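Local coordinates for protein DNA-(apurinic or apyrimidinic site) lyase (Xenopus laevis, PDB 6WCD) that cleaves DNA as a metal-dependent 3'-5' exonuclease and weak apurinic/apyrimidinic endonuclease in base excision repair, this piece being its catalytic domain, at residues N53-F58 with Q79-G84; R244-T249 with F286-I291. One frame throughout, in Å; residues are numbered along the deposited sequence.

Interaction 1. Residues N53-F58 with Q79-G84; sequences NSYFSF and QAAEEG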
ATOM      1  N   ASN A  53     -15.538   5.698  -1.385  1.00 13.51           N
ATOM      2  CA  ASN A  53     -15.887   4.349  -0.972  1.00 12.76           C
ATOM      3  C   ASN A  53     -14.594   3.680  -0.556  1.00 14.09           C
ATOM      4  O   ASN A  53     -13.573   3.799  -1.253  1.00 13.93           O
ATOM      5  CB  ASN A  53     -16.649   3.552  -2.041  1.00 13.41           C
ATOM      6  CG  ASN A  53     -16.018   3.522  -3.422  1.00 14.43           C
ATOM      7  OD1 ASN A  53     -15.421   2.500  -3.830  1.00 16.26           O
ATOM      8  ND2 ASN A  53     -16.155   4.599  -4.166  1.00 18.58           N
ATOM      9  N   SER A  54     -14.597   3.033   0.606  1.00 12.49           N
ATOM     10  CA  SER A  54     -13.344   2.574   1.186  1.00 11.54           C
ATOM     11  C   SER A  54     -13.353   1.105   1.535  1.00 11.57           C
ATOM     12  O   SER A  54     -14.392   0.503   1.767  1.00 13.27           O
ATOM     13  CB  SER A  54     -12.991   3.378   2.426  1.00 14.00           C
ATOM     14  OG  SER A  54     -13.930   3.127   3.502  1.00 15.50           O
ATOM     15  N   TYR A  55     -12.133   0.572   1.616  1.00 11.32           N
ATOM     16  CA  TYR A  55     -11.827  -0.860   1.752  1.00 10.05           C
ATOM     17  C   TYR A  55     -10.704  -0.994   2.758  1.00 10.83           C
ATOM     18  O   TYR A  55      -9.588  -0.564   2.503  1.00 11.60           O
ATOM     19  CB  TYR A  55     -11.447  -1.467   0.386  1.00 12.95           C
ATOM     20  CG  TYR A  55     -12.509  -1.129  -0.642  1.00 11.87           C
ATOM     21  CD1 TYR A  55     -13.623  -1.959  -0.812  1.00 12.65           C
ATOM     22  CD2 TYR A  55     -12.483   0.100  -1.321  1.00 12.84           C
ATOM     23  CE1 TYR A  55     -14.685  -1.600  -1.632  1.00 13.92           C
ATOM     24  CE2 TYR A  55     -13.533   0.477  -2.126  1.00 11.60           C
ATOM     25  CZ  TYR A  55     -14.631  -0.382  -2.281  1.00 12.55           C
ATOM     26  OH  TYR A  55     -15.711  -0.037  -3.054  1.00 15.26           O
ATOM     27  N   PHE A  56     -11.009  -1.602   3.888  1.00 12.72           N
ATOM     28  CA  PHE A  56     -10.069  -1.718   5.009  1.00 11.92           C
ATOM     29  C   PHE A  56      -9.671  -3.166   5.184  1.00 12.45           C
ATOM     30  O   PHE A  56     -10.499  -4.081   4.997  1.00 15.67           O
ATOM     31  CB  PHE A  56     -10.682  -1.245   6.337  1.00 11.40           C
ATOM     32  CG  PHE A  56     -10.632   0.234   6.566  1.00 12.99           C
ATOM     33  CD1 PHE A  56     -11.265   1.121   5.767  1.00 13.49           C
ATOM     34  CD2 PHE A  56      -9.943   0.712   7.659  1.00 13.04           C
ATOM     35  CE1 PHE A  56     -11.199   2.502   6.003  1.00 13.33           C
ATOM     36  CE2 PHE A  56      -9.869   2.051   7.912  1.00 13.53           C
ATOM     37  CZ  PHE A  56     -10.542   2.963   7.102  1.00 12.96           C
ATOM     38  N   SER A  57      -8.465  -3.370   5.657  1.00 11.06           N
ATOM     39  CA  SER A  57      -8.099  -4.617   6.311  1.00 11.67           C
ATOM     40  C   SER A  57      -7.807  -4.278   7.753  1.00 12.86           C
ATOM     41  O   SER A  57      -6.987  -3.424   8.043  1.00 13.78           O
ATOM     42  CB  SER A  57      -6.895  -5.267   5.643  1.00 16.11           C
ATOM     43  OG  SER A  57      -6.622  -6.540   6.293  1.00 19.15           O
ATOM     44  N   PHE A  58      -8.534  -4.918   8.642  1.00 17.10           N
ATOM     45  CA  PHE A  58      -8.418  -4.716  10.074  1.00 15.86           C
ATOM     46  C   PHE A  58      -7.585  -5.811  10.721  1.00 17.62           C
ATOM     47  O   PHE A  58      -7.811  -7.000  10.462  1.00 17.56           O
ATOM     48  CB  PHE A  58      -9.804  -4.760  10.692  1.00 17.49           C
ATOM     49  CG  PHE A  58     -10.774  -3.798  10.126  1.00 17.62           C
ATOM     50  CD1 PHE A  58     -10.739  -2.470  10.455  1.00 15.13           C
ATOM     51  CD2 PHE A  58     -11.813  -4.244   9.316  1.00 25.96           C
ATOM     52  CE1 PHE A  58     -11.660  -1.569   9.990  1.00 17.80           C
ATOM     53  CE2 PHE A  58     -12.753  -3.359   8.790  1.00 27.30           C
ATOM     54  CZ  PHE A  58     -12.707  -2.019   9.158  1.00 26.11           C
ATOM     55  N   GLN A  79     -14.029  -2.893  -9.254  1.00 16.94           N
ATOM     56  CA  GLN A  79     -14.843  -4.035  -9.628  1.00 17.84           C
ATOM     57  C   GLN A  79     -14.707  -5.174  -8.642  1.00 18.47           C
ATOM     58  O   GLN A  79     -15.621  -6.007  -8.534  1.00 20.87           O
ATOM     59  CB  GLN A  79     -14.467  -4.501 -11.046  1.00 21.44           C
ATOM     60  CG  GLN A  79     -15.029  -3.629 -12.196  1.00 28.93           C
ATOM     61  CD  GLN A  79     -14.394  -2.255 -12.375  1.00 37.57           C
ATOM     62  OE1 GLN A  79     -13.293  -1.986 -11.904  1.00 32.56           O
ATOM     63  NE2 GLN A  79     -15.092  -1.378 -13.103  1.00 31.00           N
ATOM     64  N   ALA A  80     -13.605  -5.233  -7.905  1.00 15.08           N
ATOM     65  CA  ALA A  80     -13.352  -6.294  -6.964  1.00 17.13           C
ATOM     66  C   ALA A  80     -12.446  -5.754  -5.869  1.00 14.37           C
ATOM     67  O   ALA A  80     -11.692  -4.809  -6.066  1.00 14.26           O
ATOM     68  CB  ALA A  80     -12.702  -7.503  -7.630  1.00 17.77           C
ATOM     69  N   ALA A  81     -12.498  -6.393  -4.709  1.00 14.55           N
ATOM     70  CA  ALA A  81     -11.668  -5.980  -3.586  1.00 14.05           C
ATOM     71  C   ALA A  81     -11.537  -7.141  -2.612  1.00 16.08           C
ATOM     72  O   ALA A  81     -12.480  -7.910  -2.422  1.00 19.21           O
ATOM     73  CB  ALA A  81     -12.245  -4.760  -2.846  1.00 17.45           C
ATOM     74  N   GLU A  82     -10.373  -7.266  -2.008  1.00 13.88           N
ATOM     75  CA  GLU A  82     -10.076  -8.400  -1.145  1.00 12.14           C
ATOM     76  C   GLU A  82      -9.066  -8.035  -0.089  1.00 12.63           C
ATOM     77  O   GLU A  82      -8.101  -7.333  -0.393  1.00 14.72           O
ATOM     78  CB  GLU A  82      -9.559  -9.555  -2.018  1.00 18.64           C
ATOM     79  CG  GLU A  82      -9.415 -10.871  -1.316  1.00 19.29           C
ATOM     80  CD  GLU A  82      -9.000 -12.035  -2.253  1.00 23.29           C
ATOM     81  OE1 GLU A  82      -9.068 -11.892  -3.481  1.00 22.73           O
ATOM     82  OE2 GLU A  82      -8.622 -13.092  -1.729  1.00 25.47           O
ATOM     83  N   GLU A  83      -9.221  -8.559   1.139  1.00 13.88           N
ATOM     84  CA  GLU A  83      -8.273  -8.379   2.212  1.00 14.17           C
ATOM     85  C   GLU A  83      -7.175  -9.443   2.117  1.00 14.98           C
ATOM     86  O   GLU A  83      -7.453 -10.618   1.822  1.00 18.19           O
ATOM     87  CB  GLU A  83      -8.980  -8.588   3.561  1.00 20.53           C
ATOM     88  CG  GLU A  83      -9.472  -7.472   4.326  1.00 46.90           C
ATOM     89  CD  GLU A  83      -9.804  -7.996   5.737  1.00 44.53           C
ATOM     90  OE1 GLU A  83      -8.948  -7.867   6.638  1.00 28.48           O
ATOM     91  OE2 GLU A  83     -10.883  -8.609   5.902  1.00 40.38           O
ATOM     92  N   GLY A  84      -5.955  -9.065   2.458  1.00 14.37           N
ATOM     93  CA  GLY A  84      -4.899 -10.016   2.650  1.00 14.81           C
ATOM     94  C   GLY A  84      -4.246 -10.383   1.338  1.00 15.89           C
ATOM     95  O   GLY A  84      -4.689 -10.002   0.265  1.00 18.32           O
TER
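Ser57 turns its OG anti to the backbone N (chi1 -177°) while the Glu83 chain runs extended beyond CG, and hydroxyl and carboxylate meet between the two facing sheets of the DNase I-like sandwich. Strand 53-57 is an outermost strand of one sheet, strand 80-83 belongs to the other, and they run 21° from parallel with their axes 7.3 Å apart. Ser57 OG donates to the anti lone pair of Glu83 OE1, the one turned away from OE2, at 2.7 Å. The same oxygen takes a salt bridge from Arg60, so a hydroxyl and a guanidinium together hold this buried carboxylate. The CG of Glu83 packs against the backbone at 3.6 Å from Phe56 O. An alanine here takes away the acceptor that Ser57 and Arg60 share, which would probably leave the hydroxyl free to turn and the Arg60 charge without this mate. Two residues earlier on each strand, the Tyr55 ring lies obliquely against the methyl of Ala81, and Val120 and Thr122 of strand 119-127 also touch that ring. Its far end is fixed within its own strand: Tyr55 OH donates to Asn53 OD1 at 2.7 Å, tilted 18° from the carbonyl plane.

Interaction 2. Residues R244-T249 with F286-I291; sequences RYFHPT and FLDSVI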
ATOM      1  N   ARG A 244      12.008   6.224  -8.847  1.00 16.39           N
ATOM      2  CA  ARG A 244      13.333   6.257  -9.439  1.00 16.27           C
ATOM      3  C   ARG A 244      13.313   6.154 -10.951  1.00 20.26           C
ATOM      4  O   ARG A 244      14.291   6.524 -11.606  1.00 20.88           O
ATOM      5  CB  ARG A 244      14.183   5.120  -8.843  1.00 18.68           C
ATOM      6  CG  ARG A 244      14.566   5.388  -7.432  1.00 17.19           C
ATOM      7  CD  ARG A 244      15.431   6.631  -7.254  1.00 22.48           C
ATOM      8  NE  ARG A 244      15.736   6.826  -5.835  1.00 22.24           N
ATOM      9  CZ  ARG A 244      16.197   7.960  -5.316  1.00 19.30           C
ATOM     10  NH1 ARG A 244      16.325   9.047  -6.049  1.00 20.32           N
ATOM     11  NH2 ARG A 244      16.442   8.016  -4.021  1.00 20.46           N
ATOM     12  N   TYR A 245      12.217   5.690 -11.543  1.00 19.65           N
ATOM     13  CA  TYR A 245      12.083   5.754 -12.981  1.00 19.54           C
ATOM     14  C   TYR A 245      12.133   7.208 -13.434  1.00 19.72           C
ATOM     15  O   TYR A 245      12.713   7.528 -14.464  1.00 21.94           O
ATOM     16  CB  TYR A 245      10.758   5.090 -13.386  1.00 19.75           C
ATOM     17  CG  TYR A 245      10.546   4.960 -14.881  1.00 19.32           C
ATOM     18  CD1 TYR A 245       9.798   5.895 -15.579  1.00 20.87           C
ATOM     19  CD2 TYR A 245      11.054   3.878 -15.581  1.00 25.91           C
ATOM     20  CE1 TYR A 245       9.587   5.778 -16.947  1.00 22.37           C
ATOM     21  CE2 TYR A 245      10.837   3.761 -16.931  1.00 25.54           C
ATOM     22  CZ  TYR A 245      10.129   4.706 -17.609  1.00 24.78           C
ATOM     23  OH  TYR A 245       9.926   4.581 -18.965  1.00 30.20           O
ATOM     24  N   PHE A 246      11.520   8.107 -12.641  1.00 18.60           N
ATOM     25  CA  PHE A 246      11.457   9.511 -13.045  1.00 18.32           C
ATOM     26  C   PHE A 246      12.521  10.377 -12.387  1.00 18.29           C
ATOM     27  O   PHE A 246      12.848  11.428 -12.930  1.00 21.12           O
ATOM     28  CB  PHE A 246      10.050  10.049 -12.741  1.00 18.18           C
ATOM     29  CG  PHE A 246       8.974   9.438 -13.600  1.00 17.07           C
ATOM     30  CD1 PHE A 246       8.831   9.831 -14.913  1.00 20.58           C
ATOM     31  CD2 PHE A 246       8.156   8.460 -13.104  1.00 15.92           C
ATOM     32  CE1 PHE A 246       7.849   9.273 -15.708  1.00 18.37           C
ATOM     33  CE2 PHE A 246       7.203   7.912 -13.899  1.00 17.64           C
ATOM     34  CZ  PHE A 246       7.056   8.310 -15.183  1.00 16.80           C
ATOM     35  N   HIS A 247      13.055   9.958 -11.234  1.00 18.11           N
ATOM     36  CA  HIS A 247      14.006  10.761 -10.458  1.00 18.84           C
ATOM     37  C   HIS A 247      15.179   9.894 -10.012  1.00 20.09           C
ATOM     38  O   HIS A 247      15.387   9.664  -8.811  1.00 18.58           O
ATOM     39  CB  HIS A 247      13.278  11.374  -9.267  1.00 17.62           C
ATOM     40  CG  HIS A 247      12.099  12.158  -9.703  1.00 17.38           C
ATOM     41  ND1 HIS A 247      12.234  13.354 -10.376  1.00 21.87           N
ATOM     42  CD2 HIS A 247      10.778  11.871  -9.670  1.00 17.93           C
ATOM     43  CE1 HIS A 247      11.026  13.791 -10.720  1.00 23.79           C
ATOM     44  NE2 HIS A 247      10.127  12.917 -10.299  1.00 20.12           N
ATOM     45  N   PRO A 248      15.929   9.360 -10.952  1.00 21.75           N
ATOM     46  CA  PRO A 248      16.905   8.305 -10.595  1.00 23.22           C
ATOM     47  C   PRO A 248      18.047   8.783  -9.727  1.00 23.47           C
ATOM     48  O   PRO A 248      18.671   7.935  -9.060  1.00 29.43           O
ATOM     49  CB  PRO A 248      17.438   7.829 -11.961  1.00 24.15           C
ATOM     50  CG  PRO A 248      17.101   8.914 -12.906  1.00 22.86           C
ATOM     51  CD  PRO A 248      15.799   9.507 -12.414  1.00 20.52           C
ATOM     52  N   THR A 249      18.381  10.072  -9.737  1.00 23.31           N
ATOM     53  CA  THR A 249      19.539  10.576  -8.994  1.00 25.44           C
ATOM     54  C   THR A 249      19.170  11.564  -7.888  1.00 26.67           C
ATOM     55  O   THR A 249      20.074  12.117  -7.236  1.00 30.44           O
ATOM     56  CB  THR A 249      20.551  11.249  -9.931  1.00 29.59           C
ATOM     57  OG1 THR A 249      19.979  12.428 -10.493  1.00 32.24           O
ATOM     58  CG2 THR A 249      20.988  10.318 -11.042  1.00 35.05           C
ATOM     59  N   PHE A 286       2.504   5.907 -16.764  1.00 18.31           N
ATOM     60  CA  PHE A 286       2.867   6.881 -15.746  1.00 13.33           C
ATOM     61  C   PHE A 286       3.393   8.166 -16.378  1.00 14.86           C
ATOM     62  O   PHE A 286       4.097   8.151 -17.388  1.00 17.73           O
ATOM     63  CB  PHE A 286       3.948   6.344 -14.784  1.00 13.70           C
ATOM     64  CG  PHE A 286       3.444   5.522 -13.630  1.00 14.66           C
ATOM     65  CD1 PHE A 286       2.582   4.469 -13.774  1.00 15.80           C
ATOM     66  CD2 PHE A 286       3.915   5.795 -12.341  1.00 14.06           C
ATOM     67  CE1 PHE A 286       2.179   3.704 -12.661  1.00 16.19           C
ATOM     68  CE2 PHE A 286       3.507   5.036 -11.242  1.00 16.19           C
ATOM     69  CZ  PHE A 286       2.648   4.000 -11.412  1.00 14.30           C
ATOM     70  N   LEU A 287       3.041   9.293 -15.743  1.00 14.82           N
ATOM     71  CA  LEU A 287       3.607  10.587 -16.055  1.00 14.55           C
ATOM     72  C   LEU A 287       4.673  11.034 -15.049  1.00 14.63           C
ATOM     73  O   LEU A 287       5.617  11.751 -15.452  1.00 17.40           O
ATOM     74  CB  LEU A 287       2.487  11.644 -16.124  1.00 16.69           C
ATOM     75  CG  LEU A 287       1.548  11.465 -17.311  1.00 17.82           C
ATOM     76  CD1 LEU A 287       0.282  12.264 -17.054  1.00 25.33           C
ATOM     77  CD2 LEU A 287       2.162  11.883 -18.621  1.00 21.82           C
ATOM     78  N   ASP A 288       4.475  10.735 -13.778  1.00 15.06           N
ATOM     79  CA  ASP A 288       5.429  11.133 -12.751  1.00 15.39           C
ATOM     80  C   ASP A 288       5.141  10.340 -11.494  1.00 15.21           C
ATOM     81  O   ASP A 288       4.084   9.729 -11.340  1.00 13.76           O
ATOM     82  CB  ASP A 288       5.348  12.629 -12.495  1.00 17.10           C
ATOM     83  CG  ASP A 288       6.621  13.231 -11.858  1.00 19.90           C
ATOM     84  OD1 ASP A 288       7.627  12.527 -11.570  1.00 18.56           O
ATOM     85  OD2 ASP A 288       6.612  14.490 -11.687  1.00 22.66           O
ATOM     86  N   SER A 289       6.109  10.342 -10.581  1.00 14.24           N
ATOM     87  CA  SER A 289       5.993   9.743  -9.260  1.00 13.45           C
ATOM     88  C   SER A 289       6.864  10.583  -8.359  1.00 12.87           C
ATOM     89  O   SER A 289       8.032  10.795  -8.697  1.00 15.25           O
ATOM     90  CB  SER A 289       6.456   8.298  -9.297  1.00 15.26           C
ATOM     91  OG  SER A 289       6.329   7.691  -8.045  1.00 15.41           O
ATOM     92  N   VAL A 290       6.310  11.088  -7.261  1.00 13.25           N
ATOM     93  CA  VAL A 290       6.931  12.106  -6.446  1.00 13.99           C
ATOM     94  C   VAL A 290       6.765  11.772  -4.962  1.00 14.05           C
ATOM     95  O   VAL A 290       5.974  10.898  -4.554  1.00 13.01           O
ATOM     96  CB  VAL A 290       6.350  13.511  -6.715  1.00 14.79           C
ATOM     97  CG1 VAL A 290       6.434  13.871  -8.226  1.00 18.90           C
ATOM     98  CG2 VAL A 290       4.943  13.596  -6.250  1.00 15.61           C
ATOM     99  N   ILE A 291       7.495  12.527  -4.157  1.00 12.96           N
ATOM    100  CA  ILE A 291       7.382  12.574  -2.699  0.53 14.78           C
ATOM    101  C   ILE A 291       6.614  13.849  -2.370  1.00 15.17           C
ATOM    102  O   ILE A 291       6.769  14.871  -3.038  1.00 17.28           O
ATOM    103  CB  ILE A 291       8.764  12.601  -2.004  0.53 16.67           C
ATOM    104  CG1 ILE A 291       9.771  11.692  -2.699  0.53 14.82           C
ATOM    105  CG2 ILE A 291       8.625  12.252  -0.517  0.53 16.83           C
ATOM    106  CD1 ILE A 291       9.398  10.239  -2.638  0.53 15.77           C
TER
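Phe246, the last residue of helix 242-246, spreads its ring over the backbone of edge strand 286-291. The apolar contacts centre on this ring. Asp288 CA sits over one face, 3.8 Å from the centroid of the Phe246 ring, a CH-pi contact, while Tyr245 CD1 lies over the centre of the opposite face. Phe246 CZ reaches Phe286 CB at 3.7 Å, the two side chains crossing at about a right angle, and Phe286 O lies near the ring plane at the edge. The ring meets the strand at a classic beta bulge, where Leu287 and Asp288 both face Phe306.

Polar contacts begin one residue later, where the chain leaves the helix. His247 NE2 donates to Asp288 OD1 at 2.8 Å, with an N-H...O angle of 144°, on the syn side of the carboxylate; ring and carboxylate planes are 41° apart. Asp288 CG stands anti to its own N, which swings OD1 to the imidazole. His247 CD2 also approaches Ser289 O at 3.1 Å, in the ring plane. Within residues 244-249, Arg244 NH1 donates to His247 O. The carboxylate beside His247 would be expected to favour the protonated imidazole, adding a charged component to a contact otherwise made mostly by a ring packed on the strand backbone.

From the N terminus, the chain first forms strand 53-57, continues through strand 68-72, its neighbour in the same sheet, and crosses to the other sheet at strand 80-83, where interaction 1 closes a loop of 20 intervening residues. Interaction 2 opens much later, at helix 242-246, and closes at strand 286-291 after 36 residues that include strand 269-278 and helix 279-285. The two contacts therefore follow in series, neither nested nor crossing. Both reach the same six-stranded sheet, at its two outermost strands: interaction 1 joins one edge to the second sheet, and interaction 2 joins the other edge to a helix end. Their centres lie 27 Å apart.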